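Local atomic coordinates of LYND (Lyngbya aestuarii, PDB entry 4V1T), a protein that probably uses ATP and magnesium, as a YcaO-family cyclodehydratase, to convert cysteine residues of a precursor peptide into thiazoline rings. Residues 82-88 against 102-107; 11-15 against 26-32; 126-130 against 253-257; 110-116 against 138-144. All coordinates share one frame; numbering follows the deposited sequence.

Contact 1: 82-88 against 102-107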
loop_
_atom_site.group_PDB
_atom_site.type_symbol
_atom_site.label_atom_id
_atom_site.label_comp_id
_atom_site.label_asym_id
_atom_site.label_seq_id
_atom_site.Cartn_x
_atom_site.Cartn_y
_atom_site.Cartn_z
ATOM N N THR B 82 -29.634 20.988 13.447
ATOM C CA THR B 82 -30.401 19.808 13.822
ATOM C C THR B 82 -31.203 20.048 15.088
ATOM O O THR B 82 -30.935 20.971 15.852
ATOM C CB THR B 82 -29.484 18.569 14.014
ATOM O OG1 THR B 82 -30.282 17.406 14.260
ATOM C CG2 THR B 82 -28.504 18.767 15.179
ATOM N N GLU B 83 -32.193 19.199 15.291
ATOM C CA GLU B 83 -32.939 19.157 16.534
ATOM C C GLU B 83 -32.041 18.564 17.617
ATOM O O GLU B 83 -31.296 17.612 17.359
ATOM C CB GLU B 83 -34.190 18.300 16.349
ATOM C CG GLU B 83 -35.383 18.698 17.189
ATOM C CD GLU B 83 -36.479 17.648 17.146
ATOM O OE1 GLU B 83 -36.454 16.794 16.227
ATOM O OE2 GLU B 83 -37.353 17.667 18.038
ATOM N N ALA B 84 -32.102 19.110 18.825
ATOM C CA ALA B 84 -31.344 18.540 19.934
ATOM C C ALA B 84 -32.140 17.422 20.595
ATOM O O ALA B 84 -33.371 17.480 20.660
ATOM C CB ALA B 84 -30.990 19.605 20.944
ATOM N N ALA B 85 -31.430 16.404 21.076
ATOM C CA ALA B 85 -32.048 15.280 21.784
ATOM C C ALA B 85 -31.788 15.412 23.279
ATOM O O ALA B 85 -30.673 15.140 23.732
ATOM C CB ALA B 85 -31.499 13.962 21.274
ATOM N N PRO B 86 -32.807 15.829 24.048
ATOM C CA PRO B 86 -32.608 16.101 25.479
ATOM C C PRO B 86 -32.054 14.921 26.261
ATOM O O PRO B 86 -31.341 15.123 27.237
ATOM C CB PRO B 86 -34.017 16.439 25.973
ATOM C CG PRO B 86 -34.754 16.895 24.768
ATOM C CD PRO B 86 -34.195 16.108 23.627
ATOM N N GLU B 87 -32.376 13.707 25.828
ATOM C CA GLU B 87 -32.020 12.506 26.578
ATOM C C GLU B 87 -30.583 12.070 26.354
ATOM O O GLU B 87 -30.128 11.112 26.961
ATOM C CB GLU B 87 -32.968 11.349 26.239
ATOM C CG GLU B 87 -33.123 11.053 24.761
ATOM C CD GLU B 87 -34.266 11.826 24.131
ATOM O OE1 GLU B 87 -35.437 11.497 24.404
ATOM O OE2 GLU B 87 -33.991 12.774 23.375
ATOM N N LEU B 88 -29.864 12.777 25.489
ATOM C CA LEU B 88 -28.458 12.456 25.217
ATOM C C LEU B 88 -27.526 13.519 25.783
ATOM O O LEU B 88 -27.821 14.708 25.704
ATOM C CB LEU B 88 -28.221 12.346 23.712
ATOM C CG LEU B 88 -28.931 11.237 22.953
ATOM C CD1 LEU B 88 -28.639 11.371 21.472
ATOM C CD2 LEU B 88 -28.531 9.865 23.462
ATOM N N ALA B 102 -28.784 12.675 13.097
ATOM C CA ALA B 102 -29.483 13.621 13.971
ATOM C C ALA B 102 -29.625 13.008 15.357
ATOM O O ALA B 102 -30.081 11.875 15.480
ATOM C CB ALA B 102 -30.849 13.969 13.401
ATOM N N PRO B 103 -29.225 13.737 16.409
ATOM C CA PRO B 103 -29.237 13.126 17.737
ATOM C C PRO B 103 -30.589 12.547 18.189
ATOM O O PRO B 103 -30.585 11.532 18.868
ATOM C CB PRO B 103 -28.780 14.263 18.658
ATOM C CG PRO B 103 -28.792 15.490 17.843
ATOM C CD PRO B 103 -28.631 15.078 16.433
ATOM N N PRO B 104 -31.723 13.180 17.841
ATOM C CA PRO B 104 -32.974 12.522 18.233
ATOM C C PRO B 104 -33.208 11.189 17.516
ATOM O O PRO B 104 -33.839 10.300 18.074
ATOM C CB PRO B 104 -34.050 13.544 17.845
ATOM C CG PRO B 104 -33.412 14.415 16.846
ATOM C CD PRO B 104 -31.977 14.501 17.240
ATOM N N VAL B 105 -32.710 11.070 16.289
ATOM C CA VAL B 105 -32.765 9.800 15.563
ATOM C C VAL B 105 -31.886 8.746 16.223
ATOM O O VAL B 105 -32.268 7.581 16.331
ATOM C CB VAL B 105 -32.337 9.968 14.090
ATOM C CG1 VAL B 105 -32.215 8.620 13.398
ATOM C CG2 VAL B 105 -33.327 10.864 13.348
ATOM N N ALA B 106 -30.701 9.160 16.660
ATOM C CA ALA B 106 -29.768 8.254 17.331
ATOM C C ALA B 106 -30.350 7.772 18.647
ATOM O O ALA B 106 -30.218 6.603 19.000
ATOM C CB ALA B 106 -28.431 8.941 17.568
ATOM N N ALA B 107 -30.985 8.679 19.378
ATOM C CA ALA B 107 -31.561 8.345 20.674
ATOM C C ALA B 107 -32.633 7.263 20.541
ATOM O O ALA B 107 -32.734 6.365 21.377
ATOM C CB ALA B 107 -32.151 9.592 21.314
#

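Contact 2: 11-15 against 26-32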
loop_
_atom_site.group_PDB
_atom_site.type_symbol
_atom_site.label_atom_id
_atom_site.label_comp_id
_atom_site.label_asym_id
_atom_site.label_seq_id
_atom_site.Cartn_x
_atom_site.Cartn_y
_atom_site.Cartn_z
ATOM N N PRO B 11 -23.567 19.169 17.619
ATOM C CA PRO B 11 -22.721 19.391 18.794
ATOM C C PRO B 11 -21.288 18.898 18.693
ATOM O O PRO B 11 -20.526 19.091 19.638
ATOM C CB PRO B 11 -23.466 18.646 19.901
ATOM C CG PRO B 11 -24.198 17.571 19.201
ATOM C CD PRO B 11 -24.601 18.150 17.879
ATOM N N HIS B 12 -20.911 18.290 17.572
ATOM C CA HIS B 12 -19.532 17.843 17.416
ATOM C C HIS B 12 -18.664 19.013 16.956
ATOM O O HIS B 12 -17.443 18.929 16.964
ATOM C CB HIS B 12 -19.440 16.651 16.457
ATOM C CG HIS B 12 -19.764 16.971 15.032
ATOM N ND1 HIS B 12 -18.823 17.445 14.150
ATOM C CD2 HIS B 12 -20.914 16.851 14.324
ATOM C CE1 HIS B 12 -19.378 17.615 12.964
ATOM N NE2 HIS B 12 -20.645 17.258 13.044
ATOM N N PHE B 13 -19.310 20.114 16.576
ATOM C CA PHE B 13 -18.603 21.326 16.193
ATOM C C PHE B 13 -18.345 22.238 17.385
ATOM O O PHE B 13 -19.228 22.480 18.199
ATOM C CB PHE B 13 -19.391 22.101 15.140
ATOM C CG PHE B 13 -19.340 21.494 13.769
ATOM C CD1 PHE B 13 -18.124 21.125 13.205
ATOM C CD2 PHE B 13 -20.505 21.290 13.039
ATOM C CE1 PHE B 13 -18.076 20.555 11.947
ATOM C CE2 PHE B 13 -20.461 20.724 11.781
ATOM C CZ PHE B 13 -19.246 20.351 11.234
ATOM N N HIS B 14 -17.120 22.728 17.485
ATOM C CA HIS B 14 -16.825 23.875 18.330
ATOM C C HIS B 14 -17.081 25.133 17.497
ATOM O O HIS B 14 -16.505 25.305 16.421
ATOM C CB HIS B 14 -15.384 23.828 18.832
ATOM C CG HIS B 14 -14.898 25.126 19.386
ATOM N ND1 HIS B 14 -15.535 25.782 20.415
ATOM C CD2 HIS B 14 -13.836 25.896 19.050
ATOM C CE1 HIS B 14 -14.889 26.901 20.689
ATOM N NE2 HIS B 14 -13.853 26.995 19.873
ATOM N N VAL B 15 -17.956 25.997 17.993
ATOM C CA VAL B 15 -18.340 27.206 17.286
ATOM C C VAL B 15 -17.436 28.370 17.689
ATOM O O VAL B 15 -17.381 28.745 18.857
ATOM C CB VAL B 15 -19.817 27.570 17.583
ATOM C CG1 VAL B 15 -20.187 28.912 16.950
ATOM C CG2 VAL B 15 -20.733 26.480 17.064
ATOM N N LEU B 26 -15.391 24.134 14.047
ATOM C CA LEU B 26 -14.218 23.292 14.167
ATOM C C LEU B 26 -14.592 21.925 14.726
ATOM O O LEU B 26 -15.164 21.819 15.799
ATOM C CB LEU B 26 -13.163 23.965 15.045
ATOM C CG LEU B 26 -12.753 25.353 14.556
ATOM C CD1 LEU B 26 -11.936 26.074 15.612
ATOM C CD2 LEU B 26 -11.975 25.256 13.256
ATOM N N GLY B 27 -14.266 20.892 13.962
ATOM C CA GLY B 27 -14.505 19.522 14.355
ATOM C C GLY B 27 -13.213 18.725 14.337
ATOM O O GLY B 27 -12.204 19.157 13.767
ATOM N N GLU B 28 -13.246 17.557 14.967
ATOM C CA GLU B 28 -12.073 16.703 15.068
ATOM C C GLU B 28 -11.714 16.099 13.716
ATOM O O GLU B 28 -10.543 15.835 13.438
ATOM C CB GLU B 28 -12.324 15.587 16.090
ATOM C CG GLU B 28 -11.063 15.071 16.740
ATOM C CD GLU B 28 -11.329 14.057 17.835
ATOM O OE1 GLU B 28 -12.413 14.097 18.455
ATOM O OE2 GLU B 28 -10.446 13.211 18.071
ATOM N N GLN B 29 -12.724 15.881 12.880
ATOM C CA GLN B 29 -12.528 15.222 11.586
ATOM C C GLN B 29 -12.954 16.069 10.378
ATOM O O GLN B 29 -12.806 15.655 9.239
ATOM C CB GLN B 29 -13.268 13.895 11.596
ATOM C CG GLN B 29 -12.690 12.936 12.628
ATOM C CD GLN B 29 -13.319 11.572 12.579
ATOM O OE1 GLN B 29 -13.504 11.012 11.509
ATOM N NE2 GLN B 29 -13.643 11.028 13.745
ATOM N N ALA B 30 -13.481 17.255 10.629
ATOM C CA ALA B 30 -13.815 18.169 9.550
ATOM C C ALA B 30 -13.998 19.593 10.083
ATOM O O ALA B 30 -14.427 19.802 11.226
ATOM C CB ALA B 30 -15.072 17.696 8.827
ATOM N N ASN B 31 -13.667 20.567 9.248
ATOM C CA ASN B 31 -13.773 21.978 9.600
ATOM C C ASN B 31 -14.631 22.716 8.580
ATOM O O ASN B 31 -14.573 22.417 7.389
ATOM C CB ASN B 31 -12.386 22.610 9.671
ATOM C CG ASN B 31 -11.589 22.131 10.870
ATOM O OD1 ASN B 31 -12.130 21.972 11.959
ATOM N ND2 ASN B 31 -10.299 21.908 10.679
ATOM N N HIS B 32 -15.428 23.665 9.057
ATOM C CA HIS B 32 -16.315 24.444 8.192
ATOM C C HIS B 32 -16.293 25.927 8.543
ATOM O O HIS B 32 -16.056 26.305 9.692
ATOM C CB HIS B 32 -17.750 23.938 8.299
ATOM C CG HIS B 32 -17.948 22.562 7.753
ATOM N ND1 HIS B 32 -17.738 21.424 8.503
ATOM C CD2 HIS B 32 -18.349 22.139 6.533
ATOM C CE1 HIS B 32 -17.992 20.358 7.767
ATOM N NE2 HIS B 32 -18.368 20.764 6.568
HETATM O O HOH W 1 -15.530 17.352 17.103
HETATM O O HOH W 2 -15.726 16.420 13.283
#

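Contact 3: 126-130 against 253-257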
loop_
_atom_site.group_PDB
_atom_site.type_symbol
_atom_site.label_atom_id
_atom_site.label_comp_id
_atom_site.label_asym_id
_atom_site.label_seq_id
_atom_site.Cartn_x
_atom_site.Cartn_y
_atom_site.Cartn_z
ATOM N N THR B 126 -18.010 -12.508 31.581
ATOM C CA THR B 126 -17.612 -11.866 30.341
ATOM C C THR B 126 -18.848 -11.359 29.608
ATOM O O THR B 126 -18.852 -10.257 29.066
ATOM C CB THR B 126 -16.817 -12.822 29.432
ATOM O OG1 THR B 126 -15.531 -13.065 30.008
ATOM C CG2 THR B 126 -16.625 -12.226 28.022
ATOM N N VAL B 127 -19.894 -12.175 29.591
ATOM C CA VAL B 127 -21.165 -11.789 29.003
ATOM C C VAL B 127 -21.757 -10.615 29.778
ATOM O O VAL B 127 -22.347 -9.698 29.205
ATOM C CB VAL B 127 -22.163 -12.966 28.985
ATOM C CG1 VAL B 127 -23.529 -12.509 28.494
ATOM C CG2 VAL B 127 -21.639 -14.091 28.104
ATOM N N ALA B 128 -21.585 -10.648 31.088
ATOM C CA ALA B 128 -22.107 -9.605 31.963
ATOM C C ALA B 128 -21.355 -8.287 31.774
ATOM O O ALA B 128 -21.944 -7.218 31.859
ATOM C CB ALA B 128 -22.030 -10.053 33.415
ATOM N N ALA B 129 -20.058 -8.371 31.503
ATOM C CA ALA B 129 -19.239 -7.183 31.287
ATOM C C ALA B 129 -19.653 -6.448 30.016
ATOM O O ALA B 129 -19.758 -5.216 30.011
ATOM C CB ALA B 129 -17.765 -7.553 31.217
ATOM N N LEU B 130 -19.872 -7.199 28.940
ATOM C CA LEU B 130 -20.327 -6.607 27.691
ATOM C C LEU B 130 -21.688 -5.965 27.896
ATOM O O LEU B 130 -21.956 -4.911 27.348
ATOM C CB LEU B 130 -20.399 -7.645 26.570
ATOM C CG LEU B 130 -20.887 -7.127 25.207
ATOM C CD1 LEU B 130 -20.028 -5.962 24.720
ATOM C CD2 LEU B 130 -20.885 -8.232 24.173
ATOM N N LEU B 253 -9.235 -7.834 27.331
ATOM C CA LEU B 253 -10.627 -8.282 27.315
ATOM C C LEU B 253 -11.563 -7.078 27.243
ATOM O O LEU B 253 -12.428 -7.005 26.379
ATOM C CB LEU B 253 -10.945 -9.114 28.555
ATOM C CG LEU B 253 -12.404 -9.561 28.712
ATOM C CD1 LEU B 253 -12.832 -10.433 27.542
ATOM C CD2 LEU B 253 -12.603 -10.304 30.033
ATOM N N GLN B 254 -11.382 -6.148 28.164
ATOM C CA GLN B 254 -12.222 -4.961 28.241
ATOM C C GLN B 254 -12.061 -4.076 27.003
ATOM O O GLN B 254 -13.020 -3.468 26.553
ATOM C CB GLN B 254 -11.903 -4.165 29.514
ATOM C CG GLN B 254 -12.673 -4.614 30.743
ATOM C CD GLN B 254 -14.147 -4.240 30.687
ATOM O OE1 GLN B 254 -14.507 -3.143 30.236
ATOM N NE2 GLN B 254 -15.005 -5.144 31.134
ATOM N N THR B 255 -10.857 -4.029 26.447
ATOM C CA THR B 255 -10.622 -3.310 25.200
ATOM C C THR B 255 -11.493 -3.880 24.087
ATOM O O THR B 255 -12.059 -3.141 23.291
ATOM C CB THR B 255 -9.144 -3.390 24.763
ATOM O OG1 THR B 255 -8.338 -2.597 25.640
ATOM C CG2 THR B 255 -8.967 -2.877 23.338
ATOM N N GLY B 256 -11.593 -5.200 24.038
ATOM C CA GLY B 256 -12.381 -5.871 23.030
ATOM C C GLY B 256 -13.886 -5.700 23.209
ATOM O O GLY B 256 -14.621 -5.538 22.229
ATOM N N LEU B 257 -14.349 -5.742 24.452
ATOM C CA LEU B 257 -15.780 -5.653 24.727
ATOM C C LEU B 257 -16.319 -4.226 24.549
ATOM O O LEU B 257 -17.440 -4.026 24.083
ATOM C CB LEU B 257 -16.061 -6.150 26.139
ATOM C CG LEU B 257 -15.741 -7.628 26.397
ATOM C CD1 LEU B 257 -15.936 -7.968 27.868
ATOM C CD2 LEU B 257 -16.570 -8.548 25.521
HETATM O O HOH W 3 -17.638 -3.772 31.273
#

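Contact 4: 110-116 against 138-144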
loop_
_atom_site.group_PDB
_atom_site.type_symbol
_atom_site.label_atom_id
_atom_site.label_comp_id
_atom_site.label_asym_id
_atom_site.label_seq_id
_atom_site.Cartn_x
_atom_site.Cartn_y
_atom_site.Cartn_z
ATOM N N LEU B 110 -31.075 3.769 19.646
ATOM C CA LEU B 110 -30.389 3.164 20.779
ATOM C C LEU B 110 -31.336 2.432 21.731
ATOM O O LEU B 110 -30.880 1.684 22.597
ATOM C CB LEU B 110 -29.603 4.235 21.546
ATOM C CG LEU B 110 -28.347 4.798 20.875
ATOM C CD1 LEU B 110 -27.774 5.934 21.702
ATOM C CD2 LEU B 110 -27.297 3.728 20.681
ATOM N N ARG B 111 -32.642 2.641 21.570
ATOM C CA ARG B 111 -33.652 1.975 22.404
ATOM C C ARG B 111 -33.926 0.550 21.947
ATOM O O ARG B 111 -34.647 -0.183 22.609
ATOM C CB ARG B 111 -34.966 2.751 22.385
ATOM C CG ARG B 111 -34.895 4.108 23.047
ATOM C CD ARG B 111 -36.242 4.804 23.035
ATOM N NE ARG B 111 -36.178 6.151 23.589
ATOM C CZ ARG B 111 -35.287 6.565 24.493
ATOM N NH1 ARG B 111 -34.367 5.738 24.974
ATOM N NH2 ARG B 111 -35.316 7.820 24.929
ATOM N N GLN B 112 -33.370 0.166 20.809
ATOM C CA GLN B 112 -33.548 -1.189 20.292
ATOM C C GLN B 112 -32.804 -2.185 21.177
ATOM O O GLN B 112 -31.599 -2.035 21.390
ATOM C CB GLN B 112 -33.025 -1.291 18.860
ATOM C CG GLN B 112 -33.832 -0.520 17.835
ATOM C CD GLN B 112 -33.143 -0.484 16.483
ATOM O OE1 GLN B 112 -33.516 -1.207 15.568
ATOM N NE2 GLN B 112 -32.121 0.362 16.357
ATOM N N PRO B 113 -33.514 -3.199 21.701
ATOM C CA PRO B 113 -32.804 -4.166 22.528
ATOM C C PRO B 113 -31.948 -5.128 21.701
ATOM O O PRO B 113 -32.208 -5.352 20.516
ATOM C CB PRO B 113 -33.927 -4.908 23.255
ATOM C CG PRO B 113 -35.119 -4.760 22.386
ATOM C CD PRO B 113 -34.962 -3.471 21.632
ATOM N N VAL B 114 -30.935 -5.689 22.353
ATOM C CA VAL B 114 -29.996 -6.625 21.742
ATOM C C VAL B 114 -29.947 -7.911 22.585
ATOM O O VAL B 114 -30.292 -7.894 23.772
ATOM C CB VAL B 114 -28.605 -5.962 21.638
ATOM C CG1 VAL B 114 -27.464 -6.955 21.759
ATOM C CG2 VAL B 114 -28.498 -5.179 20.338
ATOM N N THR B 115 -29.544 -9.023 21.972
ATOM C CA THR B 115 -29.319 -10.265 22.711
ATOM C C THR B 115 -27.859 -10.665 22.630
ATOM O O THR B 115 -27.217 -10.476 21.593
ATOM C CB THR B 115 -30.193 -11.431 22.195
ATOM O OG1 THR B 115 -29.912 -11.683 20.815
ATOM C CG2 THR B 115 -31.672 -11.106 22.364
ATOM N N LEU B 116 -27.341 -11.191 23.741
ATOM C CA LEU B 116 -25.993 -11.751 23.801
ATOM C C LEU B 116 -26.087 -13.270 23.929
ATOM O O LEU B 116 -26.963 -13.782 24.625
ATOM C CB LEU B 116 -25.203 -11.186 24.985
ATOM C CG LEU B 116 -25.173 -9.665 25.140
ATOM C CD1 LEU B 116 -24.137 -9.269 26.186
ATOM C CD2 LEU B 116 -24.897 -8.958 23.822
ATOM N N GLY B 138 -26.317 3.223 26.602
ATOM C CA GLY B 138 -27.756 3.326 26.395
ATOM C C GLY B 138 -28.429 2.144 25.725
ATOM O O GLY B 138 -29.607 2.210 25.398
ATOM N N ILE B 139 -27.691 1.059 25.523
ATOM C CA ILE B 139 -28.229 -0.108 24.841
ATOM C C ILE B 139 -28.591 -1.181 25.855
ATOM O O ILE B 139 -27.759 -1.569 26.673
ATOM C CB ILE B 139 -27.226 -0.666 23.813
ATOM C CG1 ILE B 139 -27.008 0.358 22.703
ATOM C CG2 ILE B 139 -27.742 -1.956 23.196
ATOM C CD1 ILE B 139 -25.843 0.056 21.792
ATOM N N SER B 140 -29.838 -1.648 25.800
ATOM C CA SER B 140 -30.330 -2.650 26.742
ATOM C C SER B 140 -30.165 -4.059 26.174
ATOM O O SER B 140 -30.230 -4.263 24.962
ATOM C CB SER B 140 -31.802 -2.397 27.072
ATOM O OG SER B 140 -32.573 -2.387 25.888
ATOM N N VAL B 141 -29.973 -5.022 27.067
ATOM C CA VAL B 141 -29.717 -6.398 26.697
ATOM C C VAL B 141 -30.828 -7.320 27.183
ATOM O O VAL B 141 -31.363 -7.147 28.275
ATOM C CB VAL B 141 -28.389 -6.891 27.297
ATOM C CG1 VAL B 141 -28.099 -8.324 26.861
ATOM C CG2 VAL B 141 -27.257 -5.958 26.903
ATOM N N GLN B 142 -31.159 -8.304 26.355
ATOM C CA GLN B 142 -32.079 -9.380 26.737
ATOM C C GLN B 142 -31.438 -10.730 26.471
ATOM O O GLN B 142 -30.480 -10.824 25.710
ATOM C CB GLN B 142 -33.383 -9.256 25.963
ATOM C CG GLN B 142 -34.180 -8.027 26.347
ATOM C CD GLN B 142 -35.536 -7.984 25.689
ATOM O OE1 GLN B 142 -36.123 -9.024 25.380
ATOM N NE2 GLN B 142 -36.047 -6.784 25.480
ATOM N N THR B 143 -31.961 -11.779 27.094
ATOM C CA THR B 143 -31.405 -13.116 26.898
ATOM C C THR B 143 -32.163 -13.801 25.757
ATOM O O THR B 143 -33.390 -13.690 25.677
ATOM C CB THR B 143 -31.471 -13.969 28.180
ATOM O OG1 THR B 143 -32.741 -14.627 28.258
ATOM C CG2 THR B 143 -31.252 -13.105 29.425
ATOM N N PRO B 144 -31.441 -14.505 24.865
ATOM C CA PRO B 144 -32.113 -15.127 23.728
ATOM C C PRO B 144 -32.798 -16.429 24.131
ATOM O O PRO B 144 -32.459 -17.009 25.166
ATOM C CB PRO B 144 -30.960 -15.397 22.766
ATOM C CG PRO B 144 -29.841 -15.755 23.682
ATOM C CD PRO B 144 -30.019 -14.889 24.914
HETATM O O HOH W 4 -31.552 -0.571 23.636
HETATM O O HOH W 5 -34.398 -0.127 25.391
#

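Contact 1: 82-88 against 102-107
A85, L88 and E87 supply the apolar part of this contact: A85 packs on P103 and P104, L88 spans P103 and A107, and E87 reaches A107. The methyl of A85 sits over the peptide link between P103 and P104, its CB 3.5 Å from P104 N, and also touches the P103 ring at CB. L88 sends one branch beside it: CD1 lies 3.9 Å from A107 CB and also meets P103 CB. E87 takes its CG toward the helix with chi1 at 52°, between backbone N and carbonyl carbon, and this lays CG 3.9 Å from A107 CB. Its carboxylate makes a long, weak ion pair with R111.

Across the contact polar atoms meet only carbon, and no hydrogen bond forms. E83 O rests against both proline rings, 3.2 Å from P104 CD and 3.3 Å from P103 CG. The same oxygen accepts a 3.3 Å bond from T82 OG1, which also lies against P103 CD and A102 CB. L88 CD1 comes within 3.3 Å of P103 O, a carbonyl already bonded to A107 N.

A93 of helix 90-98 covers P103 as well. The layout is a helix N-terminus with A102 as N-cap and prolines at its first two positions, crossed by the end of strand 81-83 and the type I turn from A85 to L88.

Contact 2: 11-15 against 26-32
H14 and L26 form an antiparallel hydrogen-bonded pair, both links nearly straight: H14 N to L26 O is 2.7 Å and L26 N to H14 O is 2.9 Å. Their side chains run alongside each other on one face of the sheet, where L26 CD1 meets the imidazole edge at H14 CD2, 3.9 Å away. H14 NE2 is hydrogen-bonded to E16. F13 has CG anti to the carbonyl carbon (chi1 -75°), which carries its ring toward G27, A30 and H32. The ring edge passes G27 N and A30 O, while F13 CZ comes to 3.3 Å from H32 ND1, the ring planes inclined at 79°. H12 CE1 lies above one face of the phenyl, offset toward its rim. A water accepts from Q29 N at 3.1 Å and, weakly, from H12 ND1.

Further out, H32 stands edge-to-face with Y80, and E28 makes a salt bridge to K184 of the second subunit. At H32 a strand of another protein pairs antiparallel with strand 31-35, extending the sheet across the interface, consistent with peptide binding by a winged-helix recognition domain. The contact lies where strand 14-18 begins and strand 22-26 turns into strand 31-35, beside helix 90-98, which H12 touches at S97.

Contact 3: 126-130 against 253-257
L257 is the central side chain, its forked end packing on T126, A129 and L130 of the other helix. Its CG stands anti to the carbonyl carbon (chi1 -64°) and the chain runs straight on, which spreads the two methyls over neighbouring targets: CD1 lies 3.8 Å from A129 CB and 3.9 Å from T126 O, while CD2 faces L130 CB at 4.1 Å. L130 answers with the other common leucine shape, CG opposite the backbone N (chi1 179°). This brings its CD1 to the C-terminal side of L257, 3.3 Å from L257 O. L253, one turn before L257, has the same shape as L130 and offers CD2 to the hydroxyl of T126, whose OG1 is bonded to S123 instead.

Q254 folds back at its second torsion, and its amide nitrogen comes over the small A129, NE2 to CB 3.7 Å. From there NE2 donates to a water at 3.0 Å, which itself donates to A129 O. The other end of the amide, OE1, is tied to Q258 of the same helix.

The axes pass 10.3 Å apart and cross at -50°. L116 and L157, from the adjoining strands, back the L130 side. With no direct hydrogen bond between the segments, cohesion rests on leucine and alanine carbon; the water between Q254 NE2 and A129 O is the polar bridge.

Contact 4: 110-116 against 138-144
V114 O accepts from Q142 N at 2.8 Å and also receives a CA-H...O contact from V141 CA at 3.3 Å. One step back, S140 O accepts from V114 N at 3.1 Å and also meets the CA-H of P113. This is a parallel bridge centred on V114 and V141.

At R111 and Q112 the first chain bows away from S140 and water fills the gap. One molecule donates to L110 O at 2.6 Å, more weakly to Q112 O, and accepts from S140 N; a second joins R111 O to S140 OG.

Of the side chains, L116 and V141 cross at about a right angle, against T131 of helix 124-135; V141 CG1 stands opposite the backbone N (chi1 -178°), which turns it onto L116 CG at 3.6 Å. L110 and I139 cross likewise, CD2 to CG1 3.9 Å. Q142 runs alongside the P113 ring, Q142 NE2 3.6 Å from P113 CB.

Strands 114-118 and 141-142 are the ends of a beta-alpha-beta crossover through helix 124-135, which closes at G138 in a Schellman motif. Two direct backbone bonds, two waters and aliphatic pairs join the segments, so the edge strand is probably held by more than sheet pairing.

How the contacts relate
Contacts 1 and 4 follow one another along the chain through helix 103-109 and touch at E87 and R111. Contacts 3 and 4 share one beta-alpha-beta unit: helix 124-135 packs on helix 250-275 in the former and connects the paired strands of the latter, with L116 touching V127 and L130. Contact 2 does not touch contact 1 but comes within about 5 Å of it, nearest atoms. All four are partly buried, contact 4 with the most exposed residues. Chemistry follows position: strand pairing brings backbone bonds in contacts 2 and 4, whereas contacts 1 and 3, which involve helices, have none across. Contacts 2 and 3 both reach the second subunit.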